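Local coordinates for protein putative Xylose isomerase (Rhodospirillum rubrum, PDB 3QXB) that adopts a xylose isomerase-like TIM-barrel fold, binds iron(III) and manganese(II) ions, and probably acts as an isomerase, at residues Met133-Tyr138 and Leu175-Val180. Numbering follows the deposited sequence.
With FE (Fe (III) ion), chain E.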
loop_
_atom_site.group_PDB
_atom_site.type_symbol
_atom_site.label_atom_id
_atom_site.label_comp_id
_atom_site.label_asym_id
_atom_site.label_seq_id
_atom_site.Cartn_x
_atom_site.Cartn_y
_atom_site.Cartn_z
HETATM N N MSE A 133 -3.067 -12.623 7.802
HETATM C CA MSE A 133 -2.670 -11.241 7.740
HETATM C C MSE A 133 -2.160 -10.798 9.121
HETATM O O MSE A 133 -2.354 -11.518 10.115
HETATM C CB MSE A 133 -3.869 -10.368 7.319
HETATM C CG MSE A 133 -5.113 -10.544 8.220
HETATM SE SE MSE A 133 -6.727 -9.579 7.732
HETATM C CE MSE A 133 -6.212 -7.874 8.417
ATOM N N PRO A 134 -1.523 -9.622 9.184
ATOM C CA PRO A 134 -1.298 -8.991 10.483
ATOM C C PRO A 134 -2.631 -8.717 11.147
ATOM O O PRO A 134 -3.647 -8.543 10.480
ATOM C CB PRO A 134 -0.568 -7.685 10.146
ATOM C CG PRO A 134 -0.069 -7.871 8.710
ATOM C CD PRO A 134 -0.962 -8.850 8.061
ATOM N N PHE A 135 -2.619 -8.701 12.464
ATOM C CA PHE A 135 -3.833 -8.676 13.248
ATOM C C PHE A 135 -4.575 -7.342 13.155
ATOM O O PHE A 135 -5.796 -7.311 13.251
ATOM C CB PHE A 135 -3.480 -8.968 14.711
ATOM C CG PHE A 135 -4.625 -9.460 15.546
ATOM C CD1 PHE A 135 -5.246 -10.656 15.262
ATOM C CD2 PHE A 135 -5.003 -8.782 16.674
ATOM C CE1 PHE A 135 -6.227 -11.152 16.078
ATOM C CE2 PHE A 135 -6.024 -9.271 17.474
ATOM C CZ PHE A 135 -6.635 -10.437 17.173
ATOM N N GLY A 136 -3.838 -6.249 12.995
ATOM C CA GLY A 136 -4.458 -4.905 12.973
ATOM C C GLY A 136 -3.643 -3.900 13.748
ATOM O O GLY A 136 -2.529 -4.203 14.207
ATOM N N SER A 137 -4.187 -2.703 13.911
ATOM C CA SER A 137 -3.395 -1.601 14.392
ATOM C C SER A 137 -4.172 -0.645 15.263
ATOM O O SER A 137 -5.279 -0.257 14.914
ATOM C CB SER A 137 -2.850 -0.862 13.153
ATOM O OG SER A 137 -1.975 0.174 13.496
ATOM N N TYR A 138 -3.578 -0.226 16.380
ATOM C CA TYR A 138 -4.193 0.774 17.254
ATOM C C TYR A 138 -3.929 2.165 16.748
ATOM O O TYR A 138 -2.876 2.449 16.214
ATOM C CB TYR A 138 -3.639 0.695 18.683
ATOM C CG TYR A 138 -4.019 -0.547 19.434
ATOM C CD1 TYR A 138 -5.332 -0.775 19.840
ATOM C CD2 TYR A 138 -3.046 -1.514 19.761
ATOM C CE1 TYR A 138 -5.681 -1.944 20.537
ATOM C CE2 TYR A 138 -3.392 -2.670 20.484
ATOM C CZ TYR A 138 -4.710 -2.887 20.846
ATOM O OH TYR A 138 -5.017 -4.024 21.557
ATOM N N LEU A 175 -5.885 -20.466 9.574
ATOM C CA LEU A 175 -5.700 -19.003 9.470
ATOM C C LEU A 175 -4.346 -18.620 10.080
ATOM O O LEU A 175 -3.869 -19.301 11.021
ATOM C CB LEU A 175 -6.809 -18.244 10.167
ATOM C CG LEU A 175 -8.215 -18.390 9.632
ATOM C CD1 LEU A 175 -9.156 -17.540 10.535
ATOM C CD2 LEU A 175 -8.330 -18.013 8.110
ATOM N N TYR A 176 -3.733 -17.549 9.565
ATOM C CA TYR A 176 -2.473 -17.049 10.139
ATOM C C TYR A 176 -2.557 -15.588 10.600
ATOM O O TYR A 176 -3.271 -14.776 10.010
ATOM C CB TYR A 176 -1.299 -17.113 9.171
ATOM C CG TYR A 176 -1.070 -18.395 8.450
ATOM C CD1 TYR A 176 -0.383 -19.449 9.033
ATOM C CD2 TYR A 176 -1.474 -18.531 7.165
ATOM C CE1 TYR A 176 -0.145 -20.597 8.337
ATOM C CE2 TYR A 176 -1.247 -19.661 6.473
ATOM C CZ TYR A 176 -0.603 -20.691 7.057
ATOM O OH TYR A 176 -0.393 -21.795 6.320
ATOM N N VAL A 177 -1.791 -15.291 11.653
ATOM C CA VAL A 177 -1.560 -13.941 12.135
ATOM C C VAL A 177 -0.077 -13.667 12.001
ATOM O O VAL A 177 0.736 -14.467 12.447
ATOM C CB VAL A 177 -1.964 -13.776 13.624
ATOM C CG1 VAL A 177 -1.596 -12.364 14.116
ATOM C CG2 VAL A 177 -3.437 -14.050 13.780
ATOM N N GLU A 178 0.287 -12.522 11.418
ATOM C CA GLU A 178 1.690 -12.141 11.283
ATOM C C GLU A 178 2.049 -11.071 12.283
ATOM O O GLU A 178 1.561 -9.935 12.154
ATOM C CB GLU A 178 1.973 -11.589 9.857
ATOM C CG GLU A 178 3.312 -10.931 9.712
ATOM C CD GLU A 178 3.658 -10.562 8.270
ATOM O OE1 GLU A 178 2.743 -10.334 7.456
ATOM O OE2 GLU A 178 4.857 -10.456 7.966
ATOM N N PRO A 179 2.904 -11.391 13.268
ATOM C CA PRO A 179 3.323 -10.335 14.159
ATOM C C PRO A 179 4.171 -9.259 13.459
ATOM O O PRO A 179 4.817 -9.519 12.422
ATOM C CB PRO A 179 4.157 -11.076 15.227
ATOM C CG PRO A 179 3.590 -12.449 15.232
ATOM C CD PRO A 179 3.338 -12.715 13.776
ATOM N N VAL A 180 4.155 -8.067 14.040
ATOM C CA VAL A 180 4.737 -6.893 13.424
ATOM C C VAL A 180 5.605 -6.070 14.395
ATOM O O VAL A 180 5.324 -6.057 15.608
ATOM C CB VAL A 180 3.632 -5.967 12.900
ATOM C CG1 VAL A 180 2.932 -6.625 11.714
ATOM C CG2 VAL A 180 2.660 -5.687 14.028
HETATM FE FE FE E . 5.795 -10.224 6.015
HETATM O O HOH W 1 -0.163 -8.524 13.662
HETATM O O HOH W 2 5.633 -7.910 5.954
HETATM O O HOH W 3 3.701 -9.863 5.192
#
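The carbonyl oxygen of E178 is gripped from two directions: a water donates to it at 2.7 Å from E178 O, and the CA-H of P134 points at it, with P134 CA 3.4 Å from E178 O. The same water accepts from the backbone N of F135, so it bridges the two segments. One residue earlier the backbones bond directly. M133 N donates to Y176 O and E178 N to M133 O, both at 3.1 Å, with N-H...O angles of 154° and 152°, each donor lying above the carbonyl plane rather than on a lone pair; together they define a parallel bridge between M133 and V177. M133 O also receives the CA-H of V177, at 3.3 Å from V177 CA.

Side chains close the contact on two sides. The P134 ring lies alongside the E178 side chain, its CG 3.9 Å from E178 OE1, while P134 CB rests against V180 CG1. E178 holds CG anti to its own backbone N (chi1 169°) and stays extended beyond it, which carries the carboxylate out to iron; E178 OE2 binds the metal at 2.2 Å. D213, H244 and E286 bind the same ion, and two waters complete its six ligand atoms. V177, on the same face of the sheet as M133, meets F135: V177 CG1 packs against F135 CB at 3.9 Å, and V177 CG2 approaches the ring obliquely.

The two segments thus join neighbouring strands of the closed eight-stranded barrel, 130-133 and 174-177, at their C-terminal ends, where TIM barrels carry their active sites. Helix 146-170, part of the crossover linking these strands, packs on F135 and V177 through W160, while Y96 of helix 93-96 meets P134 and V180, and F90 of strand 85-90 touches E178.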